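Side-chain contacts in VP24 (White spot syndrome virus, PDB 5HLJ), which serves as a major envelope protein of the virus and probably acts as a structural component of the virion surface, anchored in the viral membrane: residues Leu41-Arg44 / Asn45-Lys48; Asp58-Leu61 / Val62-Lys65; Asn117-Gly120 / Arg121-Ser124; Val136-Asn140 / Arg141-Leu145. One frame throughout, in Å; residues are numbered along the deposited sequence.

Interaction 1 (Leu41-Arg44 / Asn45-Lys48)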
ATOM      1  N   LEU A  41      -8.653 -19.598   0.760  1.00 66.35           N
ATOM      2  CA  LEU A  41      -9.230 -18.322   0.361  1.00 70.76           C
ATOM      3  C   LEU A  41      -9.724 -18.443  -1.063  1.00 69.69           C
ATOM      4  O   LEU A  41      -8.962 -18.784  -1.958  1.00 69.11           O
ATOM      5  CB  LEU A  41      -8.209 -17.179   0.482  1.00 71.06           C
ATOM      6  CG  LEU A  41      -8.553 -15.808  -0.134  1.00 72.57           C
ATOM      7  CD1 LEU A  41      -9.725 -15.121   0.563  1.00 70.05           C
ATOM      8  CD2 LEU A  41      -7.342 -14.898  -0.119  1.00 67.87           C
ATOM      9  N   GLN A  42     -11.014 -18.195  -1.257  1.00 69.56           N
ATOM     10  CA  GLN A  42     -11.587 -18.162  -2.589  1.00 68.60           C
ATOM     11  C   GLN A  42     -11.374 -16.778  -3.211  1.00 70.16           C
ATOM     12  O   GLN A  42     -11.833 -15.774  -2.682  1.00 75.94           O
ATOM     13  CB  GLN A  42     -13.071 -18.508  -2.540  1.00 71.98           C
ATOM     14  CG  GLN A  42     -13.690 -18.630  -3.914  1.00 73.99           C
ATOM     15  CD  GLN A  42     -13.058 -19.744  -4.714  1.00 80.75           C
ATOM     16  OE1 GLN A  42     -12.915 -20.875  -4.223  1.00 84.35           O
ATOM     17  NE2 GLN A  42     -12.650 -19.434  -5.946  1.00 79.70           N
ATOM     18  N   THR A  43     -10.646 -16.713  -4.315  1.00 72.62           N
ATOM     19  CA  THR A  43     -10.427 -15.434  -4.978  1.00 70.30           C
ATOM     20  C   THR A  43     -11.370 -15.329  -6.168  1.00 72.05           C
ATOM     21  O   THR A  43     -11.965 -16.331  -6.577  1.00 66.27           O
ATOM     22  CB  THR A  43      -8.964 -15.273  -5.446  1.00 71.66           C
ATOM     23  OG1 THR A  43      -8.738 -16.092  -6.608  1.00 66.55           O
ATOM     24  CG2 THR A  43      -7.995 -15.655  -4.323  1.00 67.09           C
ATOM     25  N   ARG A  44     -11.503 -14.129  -6.729  1.00 71.42           N
ATOM     26  CA  ARG A  44     -12.338 -13.971  -7.911  1.00 71.75           C
ATOM     27  C   ARG A  44     -11.563 -14.271  -9.193  1.00 70.31           C
ATOM     28  O   ARG A  44     -12.138 -14.760 -10.150  1.00 77.46           O
ATOM     29  CB  ARG A  44     -12.956 -12.563  -7.988  1.00 74.16           C
ATOM     30  CG  ARG A  44     -13.233 -11.892  -6.645  1.00 80.43           C
ATOM     31  CD  ARG A  44     -14.019 -10.562  -6.804  1.00 86.00           C
ATOM     32  NE  ARG A  44     -13.789  -9.905  -8.099  1.00 98.99           N
ATOM     33  CZ  ARG A  44     -12.794  -9.047  -8.359  1.00 99.69           C
ATOM     34  NH1 ARG A  44     -11.899  -8.730  -7.413  1.00 86.29           N
ATOM     35  NH2 ARG A  44     -12.686  -8.510  -9.579  1.00 93.76           N
ATOM     36  N   ASN A  45     -10.268 -13.983  -9.223  1.00 73.35           N
ATOM     37  CA  ASN A  45      -9.519 -14.097 -10.468  1.00 71.34           C
ATOM     38  C   ASN A  45      -8.409 -15.145 -10.446  1.00 71.96           C
ATOM     39  O   ASN A  45      -7.841 -15.449 -11.488  1.00 75.90           O
ATOM     40  CB  ASN A  45      -8.915 -12.739 -10.843  1.00 76.01           C
ATOM     41  CG  ASN A  45      -9.966 -11.645 -10.986  1.00 80.47           C
ATOM     42  OD1 ASN A  45      -9.886 -10.602 -10.332  1.00 85.51           O
ATOM     43  ND2 ASN A  45     -10.948 -11.874 -11.846  1.00 82.36           N
ATOM     44  N   TYR A  46      -8.094 -15.694  -9.275  1.00 69.03           N
ATOM     45  CA  TYR A  46      -6.929 -16.565  -9.165  1.00 66.07           C
ATOM     46  C   TYR A  46      -7.277 -17.952  -8.645  1.00 69.17           C
ATOM     47  O   TYR A  46      -6.406 -18.685  -8.188  1.00 71.76           O
ATOM     48  CB  TYR A  46      -5.858 -15.890  -8.287  1.00 67.15           C
ATOM     49  CG  TYR A  46      -5.317 -14.681  -8.994  1.00 68.30           C
ATOM     50  CD1 TYR A  46      -4.256 -14.792  -9.885  1.00 68.61           C
ATOM     51  CD2 TYR A  46      -5.923 -13.443  -8.848  1.00 69.51           C
ATOM     52  CE1 TYR A  46      -3.790 -13.695 -10.577  1.00 69.08           C
ATOM     53  CE2 TYR A  46      -5.462 -12.339  -9.539  1.00 72.02           C
ATOM     54  CZ  TYR A  46      -4.401 -12.472 -10.403  1.00 68.74           C
ATOM     55  OH  TYR A  46      -3.948 -11.374 -11.089  1.00 71.70           O
ATOM     56  N   GLY A  47      -8.549 -18.322  -8.737  1.00 71.21           N
ATOM     57  CA  GLY A  47      -8.979 -19.624  -8.262  1.00 64.36           C
ATOM     58  C   GLY A  47      -8.900 -19.701  -6.752  1.00 70.78           C
ATOM     59  O   GLY A  47      -9.046 -18.680  -6.064  1.00 66.61           O
ATOM     60  N   LYS A  48      -8.664 -20.908  -6.235  1.00 71.09           N
ATOM     61  CA  LYS A  48      -8.606 -21.125  -4.795  1.00 70.02           C
ATOM     62  C   LYS A  48      -7.175 -21.006  -4.278  1.00 68.09           C
ATOM     63  O   LYS A  48      -6.250 -21.626  -4.804  1.00 68.33           O
ATOM     64  CB  LYS A  48      -9.187 -22.499  -4.415  1.00 68.73           C
ATOM     65  CG  LYS A  48      -9.384 -22.667  -2.889  1.00 78.85           C
ATOM     66  CD  LYS A  48      -9.463 -24.130  -2.433  1.00 81.68           C
ATOM     67  CE  LYS A  48     -10.903 -24.625  -2.259  1.00 92.18           C
ATOM     68  NZ  LYS A  48     -11.542 -24.258  -0.946  1.00100.34           N
TER

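Interaction 2 (Asp58-Leu61 / Val62-Lys65)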
ATOM      1  N   ASP A  58       8.012 -30.056  -1.257  1.00 65.93           N
ATOM      2  CA  ASP A  58       7.587 -29.746  -2.615  1.00 66.83           C
ATOM      3  C   ASP A  58       6.671 -30.820  -3.210  1.00 72.28           C
ATOM      4  O   ASP A  58       5.710 -30.481  -3.911  1.00 72.00           O
ATOM      5  CB  ASP A  58       8.802 -29.515  -3.523  1.00 64.61           C
ATOM      6  CG  ASP A  58       9.341 -28.056  -3.452  1.00 70.67           C
ATOM      7  OD1 ASP A  58       8.960 -27.287  -2.530  1.00 65.25           O
ATOM      8  OD2 ASP A  58      10.158 -27.683  -4.332  1.00 66.40           O
ATOM      9  N   SER A  59       6.932 -32.101  -2.935  1.00 73.58           N
ATOM     10  CA  SER A  59       6.112 -33.159  -3.556  1.00 74.01           C
ATOM     11  C   SER A  59       4.692 -33.192  -2.970  1.00 71.13           C
ATOM     12  O   SER A  59       3.728 -33.422  -3.688  1.00 72.22           O
ATOM     13  CB  SER A  59       6.774 -34.532  -3.416  1.00 67.97           C
ATOM     14  OG  SER A  59       7.081 -34.809  -2.064  1.00 73.79           O
ATOM     15  N   GLU A  60       4.578 -32.950  -1.670  1.00 69.53           N
ATOM     16  CA  GLU A  60       3.282 -32.800  -1.036  1.00 69.34           C
ATOM     17  C   GLU A  60       2.553 -31.544  -1.529  1.00 75.19           C
ATOM     18  O   GLU A  60       1.342 -31.582  -1.807  1.00 73.63           O
ATOM     19  CB  GLU A  60       3.445 -32.771   0.483  1.00 72.79           C
ATOM     20  CG  GLU A  60       3.755 -34.158   1.066  1.00 80.25           C
ATOM     21  CD  GLU A  60       2.708 -35.208   0.656  1.00 85.93           C
ATOM     22  OE1 GLU A  60       1.504 -34.980   0.908  1.00 89.44           O
ATOM     23  OE2 GLU A  60       3.083 -36.250   0.068  1.00 85.38           O
ATOM     24  N   LEU A  61       3.298 -30.448  -1.677  1.00 71.88           N
ATOM     25  CA  LEU A  61       2.696 -29.159  -2.014  1.00 68.56           C
ATOM     26  C   LEU A  61       1.906 -29.222  -3.322  1.00 64.20           C
ATOM     27  O   LEU A  61       0.833 -28.642  -3.409  1.00 64.67           O
ATOM     28  CB  LEU A  61       3.766 -28.056  -2.088  1.00 68.61           C
ATOM     29  CG  LEU A  61       3.326 -26.594  -1.935  1.00 64.03           C
ATOM     30  CD1 LEU A  61       2.926 -26.285  -0.491  1.00 61.49           C
ATOM     31  CD2 LEU A  61       4.445 -25.671  -2.383  1.00 68.00           C
ATOM     32  N   VAL A  62       2.410 -29.944  -4.325  1.00 68.29           N
ATOM     33  CA  VAL A  62       1.712 -30.004  -5.612  1.00 65.53           C
ATOM     34  C   VAL A  62       0.493 -30.938  -5.620  1.00 69.50           C
ATOM     35  O   VAL A  62      -0.184 -31.075  -6.642  1.00 70.44           O
ATOM     36  CB  VAL A  62       2.660 -30.436  -6.760  1.00 65.13           C
ATOM     37  CG1 VAL A  62       3.833 -29.459  -6.875  1.00 64.58           C
ATOM     38  CG2 VAL A  62       3.135 -31.867  -6.582  1.00 58.55           C
ATOM     39  N   LYS A  63       0.204 -31.572  -4.489  1.00 71.19           N
ATOM     40  CA  LYS A  63      -0.959 -32.456  -4.402  1.00 74.18           C
ATOM     41  C   LYS A  63      -2.153 -31.791  -3.705  1.00 77.74           C
ATOM     42  O   LYS A  63      -3.264 -32.321  -3.719  1.00 76.86           O
ATOM     43  CB  LYS A  63      -0.579 -33.748  -3.674  1.00 75.64           C
ATOM     44  CG  LYS A  63       0.607 -34.464  -4.326  1.00 78.89           C
ATOM     45  CD  LYS A  63       0.718 -35.934  -3.930  1.00 83.82           C
ATOM     46  CE  LYS A  63       1.384 -36.112  -2.591  1.00 84.25           C
ATOM     47  NZ  LYS A  63       1.757 -37.543  -2.375  1.00 88.59           N
ATOM     48  N   LYS A  64      -1.928 -30.625  -3.100  1.00 77.47           N
ATOM     49  CA  LYS A  64      -2.986 -29.946  -2.368  1.00 69.20           C
ATOM     50  C   LYS A  64      -4.111 -29.497  -3.291  1.00 72.75           C
ATOM     51  O   LYS A  64      -3.922 -29.339  -4.499  1.00 75.13           O
ATOM     52  CB  LYS A  64      -2.428 -28.758  -1.602  1.00 68.51           C
ATOM     53  CG  LYS A  64      -1.302 -29.116  -0.683  1.00 69.87           C
ATOM     54  CD  LYS A  64      -1.737 -30.058   0.407  1.00 65.77           C
ATOM     55  CE  LYS A  64      -0.563 -30.421   1.283  1.00 69.61           C
ATOM     56  NZ  LYS A  64      -0.991 -31.148   2.504  1.00 69.47           N
ATOM     57  N   LYS A  65      -5.288 -29.305  -2.710  1.00 78.25           N
ATOM     58  CA  LYS A  65      -6.489 -29.028  -3.488  1.00 80.70           C
ATOM     59  C   LYS A  65      -6.694 -27.525  -3.622  1.00 74.69           C
ATOM     60  O   LYS A  65      -7.422 -26.913  -2.829  1.00 79.22           O
ATOM     61  CB  LYS A  65      -7.715 -29.662  -2.839  1.00 81.10           C
ATOM     62  CG  LYS A  65      -7.936 -31.110  -3.243  1.00 93.26           C
ATOM     63  CD  LYS A  65      -8.611 -31.907  -2.134  1.00 99.13           C
ATOM     64  CE  LYS A  65      -9.145 -33.242  -2.655  1.00107.44           C
ATOM     65  NZ  LYS A  65      -9.757 -34.007  -1.535  1.00111.41           N
TER

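Interaction 3 (Asn117-Gly120 / Arg121-Ser124)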
ATOM      1  N   ASN A 117      -4.360  -8.005  19.655  1.00 77.06           N
ATOM      2  CA  ASN A 117      -3.774  -8.919  20.633  1.00 76.53           C
ATOM      3  C   ASN A 117      -4.865  -9.622  21.427  1.00 79.22           C
ATOM      4  O   ASN A 117      -6.030  -9.635  21.016  1.00 80.63           O
ATOM      5  CB  ASN A 117      -2.786  -8.195  21.569  1.00 77.27           C
ATOM      6  CG  ASN A 117      -3.432  -7.095  22.421  1.00 79.07           C
ATOM      7  OD1 ASN A 117      -4.641  -7.071  22.657  1.00 80.79           O
ATOM      8  ND2 ASN A 117      -2.598  -6.181  22.901  1.00 78.43           N
ATOM      9  N   ALA A 118      -4.490 -10.195  22.565  1.00 87.74           N
ATOM     10  CA  ALA A 118      -5.394 -11.027  23.362  1.00 87.37           C
ATOM     11  C   ALA A 118      -6.600 -10.242  23.899  1.00 84.78           C
ATOM     12  O   ALA A 118      -7.705 -10.784  24.016  1.00 86.69           O
ATOM     13  CB  ALA A 118      -4.623 -11.675  24.511  1.00 87.66           C
ATOM     14  N   THR A 119      -6.390  -8.965  24.201  1.00 81.96           N
ATOM     15  CA  THR A 119      -7.466  -8.102  24.685  1.00 78.47           C
ATOM     16  C   THR A 119      -8.590  -7.945  23.661  1.00 80.22           C
ATOM     17  O   THR A 119      -9.718  -7.612  24.019  1.00 78.92           O
ATOM     18  CB  THR A 119      -6.928  -6.705  25.047  1.00 81.88           C
ATOM     19  OG1 THR A 119      -6.572  -5.995  23.850  1.00 83.40           O
ATOM     20  CG2 THR A 119      -5.691  -6.826  25.941  1.00 81.68           C
ATOM     21  N   GLY A 120      -8.272  -8.178  22.385  1.00 78.63           N
ATOM     22  CA  GLY A 120      -9.206  -7.936  21.289  1.00 73.42           C
ATOM     23  C   GLY A 120      -9.440  -6.459  20.952  1.00 73.27           C
ATOM     24  O   GLY A 120     -10.322  -6.135  20.160  1.00 73.91           O
ATOM     25  N   ARG A 121      -8.652  -5.558  21.544  1.00 69.92           N
ATOM     26  CA  ARG A 121      -8.915  -4.120  21.449  1.00 73.17           C
ATOM     27  C   ARG A 121      -7.644  -3.280  21.401  1.00 72.59           C
ATOM     28  O   ARG A 121      -7.694  -2.059  21.551  1.00 76.10           O
ATOM     29  CB  ARG A 121      -9.776  -3.644  22.632  1.00 74.15           C
ATOM     30  CG  ARG A 121     -11.153  -4.312  22.752  1.00 77.11           C
ATOM     31  CD  ARG A 121     -11.923  -3.805  23.978  1.00 75.99           C
ATOM     32  NE  ARG A 121     -12.296  -2.398  23.844  1.00 79.46           N
ATOM     33  CZ  ARG A 121     -13.329  -1.970  23.116  1.00 76.58           C
ATOM     34  NH1 ARG A 121     -14.095  -2.835  22.459  1.00 75.06           N
ATOM     35  NH2 ARG A 121     -13.594  -0.677  23.039  1.00 72.19           N
ATOM     36  N   GLU A 122      -6.506  -3.934  21.219  1.00 70.61           N
ATOM     37  CA  GLU A 122      -5.222  -3.247  21.142  1.00 73.05           C
ATOM     38  C   GLU A 122      -4.370  -3.877  20.053  1.00 70.71           C
ATOM     39  O   GLU A 122      -4.541  -5.052  19.738  1.00 69.66           O
ATOM     40  CB  GLU A 122      -4.480  -3.314  22.477  1.00 72.73           C
ATOM     41  CG  GLU A 122      -5.230  -2.726  23.660  1.00 83.91           C
ATOM     42  CD  GLU A 122      -4.675  -3.199  25.011  1.00 89.65           C
ATOM     43  OE1 GLU A 122      -3.696  -3.978  25.026  1.00 87.77           O
ATOM     44  OE2 GLU A 122      -5.229  -2.792  26.055  1.00 91.47           O
ATOM     45  N   PHE A 123      -3.453  -3.115  19.466  1.00 67.29           N
ATOM     46  CA  PHE A 123      -2.546  -3.730  18.503  1.00 67.26           C
ATOM     47  C   PHE A 123      -1.114  -3.343  18.817  1.00 67.21           C
ATOM     48  O   PHE A 123      -0.868  -2.309  19.420  1.00 64.94           O
ATOM     49  CB  PHE A 123      -2.918  -3.342  17.061  1.00 62.68           C
ATOM     50  CG  PHE A 123      -2.913  -1.856  16.798  1.00 61.72           C
ATOM     51  CD1 PHE A 123      -4.068  -1.091  17.013  1.00 58.45           C
ATOM     52  CD2 PHE A 123      -1.772  -1.225  16.312  1.00 60.39           C
ATOM     53  CE1 PHE A 123      -4.078   0.271  16.765  1.00 54.02           C
ATOM     54  CE2 PHE A 123      -1.774   0.158  16.056  1.00 62.97           C
ATOM     55  CZ  PHE A 123      -2.927   0.905  16.290  1.00 54.48           C
ATOM     56  N   SER A 124      -0.160  -4.169  18.408  1.00 60.62           N
ATOM     57  CA  SER A 124       1.227  -3.813  18.616  1.00 60.50           C
ATOM     58  C   SER A 124       1.676  -2.625  17.765  1.00 66.33           C
ATOM     59  O   SER A 124       1.560  -2.649  16.546  1.00 68.91           O
ATOM     60  CB  SER A 124       2.123  -5.000  18.318  1.00 63.60           C
ATOM     61  OG  SER A 124       3.450  -4.546  18.202  1.00 68.94           O
TER

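Interaction 4 (Val136-Asn140 / Arg141-Leu145)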
ATOM      1  N   VAL A 136       7.989 -12.831  -9.617  1.00 64.50           N
ATOM      2  CA  VAL A 136       7.174 -13.584 -10.559  1.00 60.30           C
ATOM      3  C   VAL A 136       6.935 -15.015 -10.059  1.00 65.87           C
ATOM      4  O   VAL A 136       7.869 -15.727  -9.682  1.00 65.05           O
ATOM      5  CB  VAL A 136       7.816 -13.635 -11.962  1.00 62.62           C
ATOM      6  CG1 VAL A 136       6.957 -14.485 -12.911  1.00 62.21           C
ATOM      7  CG2 VAL A 136       7.981 -12.236 -12.514  1.00 58.42           C
ATOM      8  N   LEU A 137       5.672 -15.426 -10.024  1.00 63.20           N
ATOM      9  CA  LEU A 137       5.357 -16.821  -9.758  1.00 64.30           C
ATOM     10  C   LEU A 137       5.129 -17.512 -11.114  1.00 63.21           C
ATOM     11  O   LEU A 137       4.079 -17.361 -11.740  1.00 64.26           O
ATOM     12  CB  LEU A 137       4.133 -16.951  -8.844  1.00 58.87           C
ATOM     13  CG  LEU A 137       4.105 -16.073  -7.580  1.00 62.41           C
ATOM     14  CD1 LEU A 137       2.737 -16.140  -6.866  1.00 54.51           C
ATOM     15  CD2 LEU A 137       5.203 -16.449  -6.616  1.00 58.17           C
ATOM     16  N   LYS A 138       6.140 -18.226 -11.586  1.00 61.41           N
ATOM     17  CA  LYS A 138       6.035 -18.929 -12.862  1.00 66.26           C
ATOM     18  C   LYS A 138       4.987 -20.043 -12.746  1.00 64.09           C
ATOM     19  O   LYS A 138       4.902 -20.720 -11.719  1.00 62.62           O
ATOM     20  CB  LYS A 138       7.395 -19.498 -13.268  1.00 65.25           C
ATOM     21  CG  LYS A 138       8.489 -18.456 -13.400  1.00 63.61           C
ATOM     22  CD  LYS A 138       8.210 -17.530 -14.559  1.00 65.34           C
ATOM     23  CE  LYS A 138       8.380 -18.260 -15.888  1.00 66.31           C
ATOM     24  NZ  LYS A 138       8.274 -17.336 -17.048  1.00 72.66           N
ATOM     25  N   LYS A 139       4.170 -20.208 -13.777  1.00 66.01           N
ATOM     26  CA  LYS A 139       3.157 -21.259 -13.748  1.00 71.50           C
ATOM     27  C   LYS A 139       3.756 -22.669 -13.913  1.00 70.35           C
ATOM     28  O   LYS A 139       4.765 -22.849 -14.588  1.00 64.84           O
ATOM     29  CB  LYS A 139       2.108 -21.007 -14.822  1.00 69.78           C
ATOM     30  CG  LYS A 139       2.611 -21.123 -16.241  1.00 72.95           C
ATOM     31  CD  LYS A 139       1.435 -21.015 -17.202  1.00 72.42           C
ATOM     32  CE  LYS A 139       1.874 -21.281 -18.630  1.00 80.43           C
ATOM     33  NZ  LYS A 139       3.089 -20.505 -18.977  1.00 82.32           N
ATOM     34  N   ASN A 140       3.109 -23.646 -13.278  1.00 68.21           N
ATOM     35  CA  ASN A 140       3.564 -25.036 -13.242  1.00 69.12           C
ATOM     36  C   ASN A 140       4.885 -25.172 -12.532  1.00 71.22           C
ATOM     37  O   ASN A 140       5.635 -26.121 -12.766  1.00 74.01           O
ATOM     38  CB  ASN A 140       3.675 -25.626 -14.651  1.00 75.60           C
ATOM     39  CG  ASN A 140       2.325 -25.841 -15.285  1.00 77.86           C
ATOM     40  OD1 ASN A 140       2.025 -25.289 -16.346  1.00 78.40           O
ATOM     41  ND2 ASN A 140       1.486 -26.631 -14.618  1.00 78.95           N
ATOM     42  N   ARG A 141       5.169 -24.217 -11.657  1.00 67.38           N
ATOM     43  CA  ARG A 141       6.421 -24.239 -10.944  1.00 65.48           C
ATOM     44  C   ARG A 141       6.190 -23.905  -9.487  1.00 66.64           C
ATOM     45  O   ARG A 141       5.218 -23.228  -9.142  1.00 63.56           O
ATOM     46  CB  ARG A 141       7.411 -23.267 -11.586  1.00 68.04           C
ATOM     47  CG  ARG A 141       8.858 -23.643 -11.345  1.00 72.11           C
ATOM     48  CD  ARG A 141       9.800 -22.632 -11.956  1.00 75.40           C
ATOM     49  NE  ARG A 141       9.651 -22.538 -13.411  1.00 74.19           N
ATOM     50  CZ  ARG A 141      10.339 -21.683 -14.166  1.00 73.54           C
ATOM     51  NH1 ARG A 141      11.223 -20.870 -13.589  1.00 68.92           N
ATOM     52  NH2 ARG A 141      10.148 -21.647 -15.485  1.00 65.39           N
ATOM     53  N   ILE A 142       7.057 -24.426  -8.627  1.00 61.80           N
ATOM     54  CA  ILE A 142       7.091 -23.982  -7.249  1.00 65.39           C
ATOM     55  C   ILE A 142       8.115 -22.850  -7.161  1.00 68.74           C
ATOM     56  O   ILE A 142       9.251 -22.986  -7.619  1.00 67.83           O
ATOM     57  CB  ILE A 142       7.441 -25.127  -6.294  1.00 63.96           C
ATOM     58  CG1 ILE A 142       6.552 -26.340  -6.599  1.00 64.91           C
ATOM     59  CG2 ILE A 142       7.268 -24.702  -4.844  1.00 61.81           C
ATOM     60  CD1 ILE A 142       6.783 -27.508  -5.679  1.00 60.65           C
ATOM     61  N   ASN A 143       7.696 -21.725  -6.595  1.00 68.34           N
ATOM     62  CA  ASN A 143       8.505 -20.514  -6.582  1.00 62.22           C
ATOM     63  C   ASN A 143       8.853 -20.083  -5.170  1.00 66.52           C
ATOM     64  O   ASN A 143       8.060 -20.263  -4.246  1.00 65.74           O
ATOM     65  CB  ASN A 143       7.770 -19.369  -7.271  1.00 62.90           C
ATOM     66  CG  ASN A 143       7.258 -19.736  -8.647  1.00 66.33           C
ATOM     67  OD1 ASN A 143       7.910 -19.450  -9.659  1.00 61.61           O
ATOM     68  ND2 ASN A 143       6.069 -20.350  -8.698  1.00 63.42           N
ATOM     69  N   THR A 144      10.027 -19.496  -5.001  1.00 62.15           N
ATOM     70  CA  THR A 144      10.357 -18.893  -3.725  1.00 65.45           C
ATOM     71  C   THR A 144       9.772 -17.479  -3.656  1.00 65.31           C
ATOM     72  O   THR A 144       9.854 -16.706  -4.616  1.00 58.63           O
ATOM     73  CB  THR A 144      11.880 -18.889  -3.502  1.00 65.02           C
ATOM     74  OG1 THR A 144      12.310 -20.246  -3.370  1.00 65.42           O
ATOM     75  CG2 THR A 144      12.252 -18.144  -2.222  1.00 64.70           C
ATOM     76  N   LEU A 145       9.132 -17.174  -2.532  1.00 62.60           N
ATOM     77  CA  LEU A 145       8.566 -15.847  -2.294  1.00 64.74           C
ATOM     78  C   LEU A 145       9.001 -15.378  -0.925  1.00 63.07           C
ATOM     79  O   LEU A 145       8.823 -16.096   0.057  1.00 60.73           O
ATOM     80  CB  LEU A 145       7.038 -15.866  -2.393  1.00 62.18           C
ATOM     81  CG  LEU A 145       6.262 -14.572  -2.101  1.00 64.50           C
ATOM     82  CD1 LEU A 145       6.595 -13.499  -3.100  1.00 60.51           C
ATOM     83  CD2 LEU A 145       4.735 -14.816  -2.119  1.00 59.92           C
TER

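Interaction 1 (Leu41-Arg44 / Asn45-Lys48)
Gly-47 O takes two hydrogen bonds from one residue, Thr-43: the hydroxyl OG1 donates to Gly-47 O at 2.7 Å, and the backbone N of Thr-43 reaches the same Gly-47 O at 3.1 Å. Neither donor lies exactly in the carbonyl plane; the amide is tilted 25° from it and the hydroxyl somewhat less. Thr-43 OG1 also accepts, since Tyr-46 N donates to Thr-43 OG1 at 2.8 Å along a bent path of 137°. One hydroxyl thus ties together two successive residues of the turn. A chi1 of 75° makes this possible by placing OG1 between the backbone N and the carbonyl carbon, turned into the loop, while CG2 rests against Gly-47 O at 3.6 Å. The positive phi of Gly-47 helps swing the chain back toward Gln-42, which pairs with Lys-48 as an antiparallel non-hydrogen-bonded pair. On that side the Gln-42 chain bends back, and its NE2 donates to Thr-43 O at 3.2 Å, in the carbonyl plane and on a lone pair. Lys-48 crosses Gln-42 at about a right angle, CB 4.1 Å from Gln-42 OE1. At the tip, Asn-45 OD1 lies over one face of the Arg-44 guanidinium, offset toward its rim, with Arg-44 NH2 3.6 Å away. Leu-41, Gln-42 and Arg-44 also pack on the second subunit. The loop closes a beta-hairpin of strands 33-42 and 48-51. Strand 19-28 flanks it through Glu-19, whose carboxylate accepts from the backbone N atoms of Arg-44 and Asn-45, and Tyr-46 OH bonds to Glu-17 O.

Interaction 2 (Asp58-Leu61 / Val62-Lys65)
Glu-60 and Lys-63 lean across each other at a slant on the outer side of the short helix 58-61, and their charged ends meet in a salt bridge. Lys-63 NZ lies 3.1 Å from Glu-60 OE2, a weak hydrogen bond, and Lys-63 CE comes almost as near to the same oxygen, so the end of the lysine lies against the carboxylate with its last methylene as well as its amine. Bends in both chains bring this about: Glu-60 turns at chi2 (-55°), and Lys-63 turns at chi3 (-81°). Before that bend the aliphatic part of Lys-63 runs over the helix end, CG 3.4 Å from Ser-59 O. Val-62 presses on the same single turn of helix with its methyls, CG2 lying 3.3 Å from Ser-59 O and CG1 facing Asp-58 O. Lys-64 folds back at chi2, so that its CG lies 3.5 Å from Leu-61 O and its CE beside Glu-60 O; its NZ remains 4.8 Å from Glu-60 OE1, where an attraction without contact is plausible. Beneath these side chains the backbone leaves the helix through a type I beta turn from Leu-61 to Lys-64. Lys-63 N donates to Glu-60 O at 2.9 Å from well above the carbonyl plane, and weak bonds join Val-62 N to Asp-58 O and Lys-64 N to Leu-61 O. Inward, Leu-61 packs on Ile-69 and Thr-71 of strand 68-72, and the helix also packs on strand 141-151. Asp-58 forms a salt bridge with Arg-96 of strand 90-99, so the helix is fastened to three strands of the sheet.

Interaction 3 (Asn117-Gly120 / Arg121-Ser124)
Hydrogen bonds between Asn-117 and Glu-122 close this loop twice. The backbone N of Asn-117 donates to Glu-122 O at 3.0 Å, and the side-chain ND2 of Asn-117 reaches Glu-122 OE1 at 3.3 Å in a nearly straight bond (172°). That oxygen is met on its anti side, with the donor somewhat out of the carboxylate plane; it lies in the amide plane, although amide and carboxylate are turned 71° apart. Inside the loop, Thr-119 OG1 donates to Asn-117 OD1 at a short 2.5 Å and accepts from Arg-121 N at 3.1 Å, the latter an ST turn. Thr-119 N also donates to Asn-117 OD1, a weak Asx turn laid over the type I turn 117-120, and a chi1 of 62° directs the amide over that turn. In van der Waals packing, Thr-119 CG2 lies 3.6 Å from Glu-122 OE1, the side chains crossing at about a right angle. The second subunit supplies partners for the Arg-121 and Glu-122 side chains: its Asn-82 binds Arg-121 NE and Glu-122 OE2, its His-79 O accepts from Arg-121 NH2, and its Tyr-131 meets the Phe-123 ring. The loop lies in the connection from strand 105-114 to strand 128-131.

Interaction 4 (Val136-Asn140 / Arg141-Leu145)
Asn-143 turns its side-chain amide onto the backbone of Lys-138 and binds it at two points. OD1 of Asn-143 accepts from Lys-138 N at 2.9 Å, with the donor well above the carbonyl plane. ND2 of Asn-143 donates to Lys-138 O at 3.3 Å along a nearly straight path (168°), in the carbonyl plane and on a lone pair. One amide satisfies both the N-H and the C=O of the residue that starts the type II turn 138-141, doing with a side chain what paired strands do with backbone. Asn-140, third in that turn, has the positive phi expected there. The first torsion of Asn-143 (chi1 -52°) sets CG anti to its own carbonyl carbon, and the amide then rests against Leu-137, whose CA is 3.7 Å from Asn-143 CG. Leu-137 CD2 adds a contact to Asn-143 CB at 3.9 Å. ND2 has a second acceptor, Val-97 O of strand 90-99, which helps fix the rotation of the amide. Across the turn its first and last residues, Lys-138 and Arg-141, lie side by side, pointing the same way. Lys-138 CB sits over the centre of one guanidinium face, 3.7 Å above its plane, and Lys-138 CG is 3.7 Å from Arg-141 NH1. The like-charged ends stay apart, and the salt bridge of Lys-138 NZ with Asp-104 probably eases their proximity. The turn joins strand 135-137, bonded to strand 105-114 through Leu-137 and Ile-105, to strand 141-151, antiparallel to strand 90-99. It therefore carries the chain from one outer strand to a strand near the sheet's other end.

Three of the four contacts cluster, while interaction 3 stands apart, its centre 30 Å from that of interaction 1 and 35 Å from those of interactions 2 and 4. Interactions 2 and 4 are closest, with centres 13 Å apart, and they touch through Ile-142: its CD1 lies 3.4 Å from Asp-58 CG, and its CG2 packs on Leu-61 CD2. Interaction 1 meets interaction 2 where Lys-48 CD approaches Lys-65 O at 3.5 Å, but its nearest atoms to interaction 4 are about 8 Å away. Interactions 1 and 3 both touch the second subunit, so these two loops take part in the assembly of three chains.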